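Local coordinates for protein alkane monooxygenase (Geobacillus thermodenitrificans, PDB 3B9O) that is a monooxygenase of the luciferase-like family, built on a TIM-barrel fold and binding flavin mononucleotide, at residues His115-Arg118 and Met119-Asp123; Asn200-Lys204 and Tyr205-Pro209. All coordinates share one frame; numbering follows the deposited sequence.

Contact 1 of 2, residues His115-Arg118 and Met119-Asp123; sequences HARR and MSTLD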
ATOM      1  N   HIS A 115       5.893   8.376  14.909  1.00 16.71           N
ATOM      2  CA  HIS A 115       5.364   8.255  13.571  1.00 12.20           C
ATOM      3  C   HIS A 115       4.924   9.592  12.962  1.00 19.98           C
ATOM      4  O   HIS A 115       5.134   9.855  11.764  1.00 15.67           O
ATOM      5  CB  HIS A 115       4.198   7.267  13.498  1.00 13.46           C
ATOM      6  CG  HIS A 115       3.804   6.942  12.091  1.00 19.29           C
ATOM      7  ND1 HIS A 115       2.548   7.197  11.587  1.00 22.71           N
ATOM      8  CD2 HIS A 115       4.534   6.453  11.058  1.00 13.60           C
ATOM      9  CE1 HIS A 115       2.503   6.826  10.323  1.00 14.50           C
ATOM     10  NE2 HIS A 115       3.698   6.373   9.978  1.00 22.24           N
ATOM     11  N   ALA A 116       4.289  10.438  13.767  1.00 12.49           N
ATOM     12  CA  ALA A 116       3.794  11.681  13.234  1.00 12.42           C
ATOM     13  C   ALA A 116       4.941  12.553  12.731  1.00 12.49           C
ATOM     14  O   ALA A 116       4.840  13.137  11.648  1.00 15.25           O
ATOM     15  CB  ALA A 116       2.931  12.437  14.281  1.00 17.13           C
ATOM     16  N   ARG A 117       6.014  12.632  13.509  1.00 10.51           N
ATOM     17  CA  ARG A 117       7.203  13.388  13.122  1.00 14.81           C
ATOM     18  C   ARG A 117       7.844  12.759  11.864  1.00 14.38           C
ATOM     19  O   ARG A 117       8.255  13.498  10.989  1.00 16.11           O
ATOM     20  CB  ARG A 117       8.250  13.469  14.229  1.00 13.38           C
ATOM     21  CG  ARG A 117       9.506  14.291  13.787  1.00 14.64           C
ATOM     22  CD  ARG A 117      10.479  14.557  14.905  1.00 17.91           C
ATOM     23  NE  ARG A 117      11.289  13.369  15.125  1.00 15.24           N
ATOM     24  CZ  ARG A 117      12.495  13.378  15.668  1.00 13.40           C
ATOM     25  NH1 ARG A 117      13.028  14.527  16.091  1.00  9.82           N
ATOM     26  NH2 ARG A 117      13.150  12.238  15.813  1.00 15.46           N
ATOM     27  N   ARG A 118       7.939  11.432  11.796  1.00 11.92           N
ATOM     28  CA  ARG A 118       8.506  10.763  10.603  1.00 16.89           C
ATOM     29  C   ARG A 118       7.741  11.114   9.318  1.00 21.26           C
ATOM     30  O   ARG A 118       8.357  11.407   8.271  1.00 12.72           O
ATOM     31  CB  ARG A 118       8.558   9.216  10.749  1.00 11.25           C
ATOM     32  CG  ARG A 118       9.702   8.696  11.665  1.00 13.67           C
ATOM     33  CD  ARG A 118       9.805   7.187  11.553  1.00 28.53           C
ATOM     34  NE  ARG A 118      10.736   6.708  12.577  1.00 23.72           N
ATOM     35  CZ  ARG A 118      10.410   6.423  13.828  1.00 19.08           C
ATOM     36  NH1 ARG A 118       9.142   6.501  14.237  1.00 28.42           N
ATOM     37  NH2 ARG A 118      11.363   6.033  14.667  1.00 21.73           N
ATOM     38  N   MET A 119       6.409  11.033   9.385  1.00 13.46           N
ATOM     39  CA  MET A 119       5.549  11.325   8.228  1.00  8.49           C
ATOM     40  C   MET A 119       5.576  12.803   7.867  1.00 14.57           C
ATOM     41  O   MET A 119       5.585  13.152   6.689  1.00 12.73           O
ATOM     42  CB  MET A 119       4.102  10.869   8.474  1.00 12.30           C
ATOM     43  CG  MET A 119       3.945   9.359   8.605  1.00 15.79           C
ATOM     44  SD  MET A 119       4.600   8.450   7.184  1.00 23.15           S
ATOM     45  CE  MET A 119       6.138   7.943   7.776  1.00 35.94           C
ATOM     46  N   SER A 120       5.556  13.674   8.867  1.00 11.82           N
ATOM     47  CA  SER A 120       5.697  15.116   8.586  1.00 13.12           C
ATOM     48  C   SER A 120       7.049  15.401   7.894  1.00 15.59           C
ATOM     49  O   SER A 120       7.121  16.233   6.982  1.00  8.59           O
ATOM     50  CB  SER A 120       5.572  15.967   9.847  1.00 10.56           C
ATOM     51  OG  SER A 120       4.210  16.020  10.312  1.00 12.02           O
ATOM     52  N   THR A 121       8.088  14.703   8.342  1.00  8.53           N
ATOM     53  CA  THR A 121       9.442  14.865   7.790  1.00 16.14           C
ATOM     54  C   THR A 121       9.463  14.454   6.309  1.00 16.68           C
ATOM     55  O   THR A 121       9.944  15.215   5.471  1.00 12.08           O
ATOM     56  CB  THR A 121      10.514  14.074   8.616  1.00  9.24           C
ATOM     57  OG1 THR A 121      10.539  14.585   9.960  1.00 12.04           O
ATOM     58  CG2 THR A 121      11.918  14.232   7.981  1.00 10.28           C
ATOM     59  N   LEU A 122       8.902  13.288   5.996  1.00 12.68           N
ATOM     60  CA  LEU A 122       8.821  12.862   4.598  1.00  9.11           C
ATOM     61  C   LEU A 122       7.903  13.764   3.791  1.00 16.39           C
ATOM     62  O   LEU A 122       8.182  14.009   2.635  1.00 13.04           O
ATOM     63  CB  LEU A 122       8.403  11.404   4.459  1.00  8.01           C
ATOM     64  CG  LEU A 122       9.336  10.383   5.123  1.00 13.09           C
ATOM     65  CD1 LEU A 122       8.706   8.944   5.132  1.00  9.93           C
ATOM     66  CD2 LEU A 122      10.757  10.384   4.450  1.00 16.01           C
ATOM     67  N   ASP A 123       6.809  14.249   4.383  1.00 10.69           N
ATOM     68  CA  ASP A 123       5.944  15.173   3.662  1.00 11.15           C
ATOM     69  C   ASP A 123       6.691  16.462   3.242  1.00 14.88           C
ATOM     70  O   ASP A 123       6.460  16.984   2.149  1.00 15.04           O
ATOM     71  CB  ASP A 123       4.666  15.520   4.462  1.00 11.04           C
ATOM     72  CG  ASP A 123       3.576  16.130   3.565  1.00 13.86           C
ATOM     73  OD1 ASP A 123       3.358  15.538   2.511  1.00 12.20           O
ATOM     74  OD2 ASP A 123       2.913  17.143   3.931  1.00 11.79           O
TER
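H115 and M119 stand one helical turn apart, and their torsions turn the ring and the thioether chain toward each other. H115 carries CG anti to the main-chain N (chi1 -170°), while M119 has CG beside its N (chi1 -66°) and bends again at the next bond. The M119 CG methylene therefore lies over one face of the imidazole, 3.6 Å from the ring centroid, in a CH-pi contact. Its sulfur approaches more obliquely, with SD 4.3 Å from the same centroid. T121 uses the same first torsion as M119: OG1 lies beside its own N and donates to R117 O at 2.7 Å. T121 N reaches the same oxygen at 2.9 Å, from the opposite face of the carbonyl plane. Two donors thus grip R117 O.

A116 O takes the regular helical bond from S120 N at 2.9 Å and another from W172 NE1. S120 OG comes only weakly to A116 O and is bonded more strongly to H212 NE2. This is the helix of a beta-alpha-beta unit. The H115 ring stacks on F105 of strand 100-106 and meets W132 of strand 130-135 edge-to-face, while helix 154-174 packs alongside through Y164, L171 and W172.

Contact 2 of 2, residues Asn200-Lys204 and Tyr205-Pro209; sequences NHSGK and YFEVP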
ATOM      1  N   ASN A 200      -3.670  17.998  23.628  1.00 18.88           N
ATOM      2  CA  ASN A 200      -4.378  17.466  24.793  1.00 34.83           C
ATOM      3  C   ASN A 200      -5.246  16.277  24.470  1.00 34.41           C
ATOM      4  O   ASN A 200      -6.472  16.251  24.772  1.00 19.77           O
ATOM      5  CB  ASN A 200      -5.191  18.563  25.477  1.00 24.96           C
ATOM      6  CG  ASN A 200      -4.324  19.700  25.913  1.00 33.64           C
ATOM      7  OD1 ASN A 200      -4.538  20.830  25.512  1.00 29.59           O
ATOM      8  ND2 ASN A 200      -3.283  19.391  26.688  1.00 30.50           N
ATOM      9  N   HIS A 201      -4.609  15.290  23.849  1.00 22.87           N
ATOM     10  CA  HIS A 201      -5.285  14.060  23.534  1.00 21.48           C
ATOM     11  C   HIS A 201      -5.272  13.122  24.729  1.00 16.68           C
ATOM     12  O   HIS A 201      -4.265  12.920  25.388  1.00 16.95           O
ATOM     13  CB  HIS A 201      -4.678  13.353  22.307  1.00 15.88           C
ATOM     14  CG  HIS A 201      -5.231  11.981  22.094  1.00 12.25           C
ATOM     15  ND1 HIS A 201      -6.277  11.735  21.238  1.00 19.47           N
ATOM     16  CD2 HIS A 201      -4.937  10.798  22.678  1.00 12.92           C
ATOM     17  CE1 HIS A 201      -6.599  10.454  21.297  1.00 16.07           C
ATOM     18  NE2 HIS A 201      -5.793   9.863  22.155  1.00 13.71           N
ATOM     19  N   SER A 202      -6.417  12.502  24.944  1.00 22.90           N
ATOM     20  CA  SER A 202      -6.616  11.639  26.070  1.00 22.98           C
ATOM     21  C   SER A 202      -7.602  10.583  25.599  1.00 20.71           C
ATOM     22  O   SER A 202      -8.725  10.914  25.251  1.00 24.68           O
ATOM     23  CB  SER A 202      -7.199  12.498  27.215  1.00 34.86           C
ATOM     24  OG  SER A 202      -6.787  11.960  28.454  1.00 51.02           O
ATOM     25  N   GLY A 203      -7.196   9.323  25.551  1.00 15.15           N
ATOM     26  CA  GLY A 203      -8.117   8.282  25.131  1.00 12.73           C
ATOM     27  C   GLY A 203      -7.763   6.990  25.808  1.00 23.69           C
ATOM     28  O   GLY A 203      -6.913   6.973  26.702  1.00 22.06           O
ATOM     29  N   LYS A 204      -8.366   5.898  25.350  1.00 17.75           N
ATOM     30  CA  LYS A 204      -8.137   4.589  25.921  1.00 25.98           C
ATOM     31  C   LYS A 204      -6.695   4.082  25.781  1.00 32.75           C
ATOM     32  O   LYS A 204      -6.144   3.480  26.723  1.00 22.00           O
ATOM     33  CB  LYS A 204      -9.100   3.593  25.295  1.00 22.00           C
ATOM     34  CG  LYS A 204      -8.828   2.129  25.575  1.00 23.38           C
ATOM     35  CD  LYS A 204      -9.988   1.292  25.072  1.00 18.88           C
ATOM     36  CE  LYS A 204      -9.949  -0.094  25.667  1.00 26.87           C
ATOM     37  NZ  LYS A 204     -10.971  -0.887  24.966  1.00 33.33           N
ATOM     38  N   TYR A 205      -6.103   4.296  24.601  1.00 19.47           N
ATOM     39  CA  TYR A 205      -4.761   3.776  24.328  1.00 21.26           C
ATOM     40  C   TYR A 205      -3.658   4.808  24.490  1.00 21.26           C
ATOM     41  O   TYR A 205      -2.551   4.447  24.848  1.00 26.95           O
ATOM     42  CB  TYR A 205      -4.675   3.132  22.941  1.00 21.41           C
ATOM     43  CG  TYR A 205      -5.644   1.983  22.765  1.00 22.15           C
ATOM     44  CD1 TYR A 205      -5.369   0.726  23.308  1.00 28.29           C
ATOM     45  CD2 TYR A 205      -6.830   2.155  22.067  1.00 14.84           C
ATOM     46  CE1 TYR A 205      -6.257  -0.318  23.157  1.00 24.81           C
ATOM     47  CE2 TYR A 205      -7.725   1.119  21.930  1.00 23.31           C
ATOM     48  CZ  TYR A 205      -7.419  -0.106  22.463  1.00 19.62           C
ATOM     49  OH  TYR A 205      -8.300  -1.131  22.306  1.00 39.37           O
ATOM     50  N   PHE A 206      -3.958   6.071  24.253  1.00 14.37           N
ATOM     51  CA  PHE A 206      -2.940   7.125  24.224  1.00 18.03           C
ATOM     52  C   PHE A 206      -3.260   8.338  25.064  1.00 11.80           C
ATOM     53  O   PHE A 206      -4.417   8.761  25.185  1.00 17.29           O
ATOM     54  CB  PHE A 206      -2.717   7.564  22.757  1.00 13.66           C
ATOM     55  CG  PHE A 206      -2.281   6.443  21.872  1.00 14.28           C
ATOM     56  CD1 PHE A 206      -3.097   5.995  20.843  1.00 18.76           C
ATOM     57  CD2 PHE A 206      -1.037   5.832  22.085  1.00 21.67           C
ATOM     58  CE1 PHE A 206      -2.687   4.947  20.022  1.00 20.23           C
ATOM     59  CE2 PHE A 206      -0.609   4.795  21.291  1.00 15.98           C
ATOM     60  CZ  PHE A 206      -1.438   4.335  20.253  1.00 24.77           C
ATOM     61  N   GLU A 207      -2.205   8.939  25.576  1.00 17.49           N
ATOM     62  CA  GLU A 207      -2.260  10.216  26.246  1.00 16.52           C
ATOM     63  C   GLU A 207      -1.121  11.063  25.661  1.00 16.58           C
ATOM     64  O   GLU A 207       0.061  10.778  25.897  1.00 27.43           O
ATOM     65  CB  GLU A 207      -2.067  10.019  27.763  1.00 17.23           C
ATOM     66  CG  GLU A 207      -2.325  11.290  28.586  1.00 36.75           C
ATOM     67  CD  GLU A 207      -3.814  11.541  28.754  1.00 47.06           C
ATOM     68  OE1 GLU A 207      -4.599  10.564  28.863  1.00 59.16           O
ATOM     69  OE2 GLU A 207      -4.211  12.724  28.781  1.00 72.43           O
ATOM     70  N   VAL A 208      -1.486  12.079  24.887  1.00 22.47           N
ATOM     71  CA  VAL A 208      -0.524  12.888  24.117  1.00 17.35           C
ATOM     72  C   VAL A 208      -0.895  14.357  24.222  1.00 19.24           C
ATOM     73  O   VAL A 208      -1.732  14.843  23.476  1.00 19.87           O
ATOM     74  CB  VAL A 208      -0.442  12.466  22.615  1.00 22.17           C
ATOM     75  CG1 VAL A 208       0.570  13.352  21.843  1.00 16.69           C
ATOM     76  CG2 VAL A 208      -0.080  11.004  22.496  1.00 17.12           C
ATOM     77  N   PRO A 209      -0.284  15.062  25.180  1.00 17.56           N
ATOM     78  CA  PRO A 209      -0.520  16.515  25.325  1.00 22.72           C
ATOM     79  C   PRO A 209      -0.123  17.351  24.105  1.00 23.22           C
ATOM     80  O   PRO A 209      -0.740  18.378  23.849  1.00 25.64           O
ATOM     81  CB  PRO A 209       0.279  16.912  26.575  1.00 30.59           C
ATOM     82  CG  PRO A 209       1.124  15.717  26.946  1.00 32.99           C
ATOM     83  CD  PRO A 209       0.598  14.499  26.215  1.00 19.94           C
TER
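Y205 and K204 lie side by side at the turn of a small beta hairpin made by strands 201-202 and 207-208. The backbone torsions of K204 and Y205 are close to those of a type I turn. K204 runs extended along one face of the Y205 ring. Its CG is 3.9 Å from the ring centroid and only 9° off the normal, a CH-pi contact.

F206 comes next and closes the turn. Its O accepts from G203 N at 2.9 Å, with the donor nearly in line with the C=O bond. The same F206 O lies at the edge of the H201 imidazole, 3.3 Å from CD2. H201 NE2 is bonded to E163, which also accepts from the main-chain N of Y205 and of F206. One carboxylate therefore pins the turn and the histidine to helix 154-174.

E207 pairs with S202 in a non-hydrogen-bonded position. Its chain bends at chi2 (78°), which brings the carboxylate back over the serine. S202 OG is 2.6 Å from E207 OE1 and 2.7 Å from E207 OE2, so its one proton has both oxygens within reach.

V208 faces H201 in a hydrogen-bonded pair. V208 N donates to H201 O at 2.9 Å, and H201 N returns a bond of 2.9 Å to V208 O. The V208 side chain is buried, against Y113 of helix 112-125, I199 and H111, whose ring also meets that of F206 edge-to-face.

P209 ends the pairing. Its O accepts from N200 N at 3.0 Å, and this donor stands 48° out of the carbonyl plane.

How the contacts relate
Contact 1 comes first in the chain, and contact 2 follows it in series. Their centres are 19 Å apart and their nearest atoms about 8 Å apart, so they do not touch. Both nevertheless use helix 154-174: contact 1 leans on it near W172, and the hairpin is tied to it through E163 and K170. The first residues of helix 112-125, which holds contact 1, also meet the hairpin: P112 touches F206 and Y113 touches V208. Contact 1 is buried, with the H115 side chain about 13 Å from the bound flavin mononucleotide. Contact 2 is a surface feature, its centre about 27 Å from the chain centre against about 17 Å for contact 1.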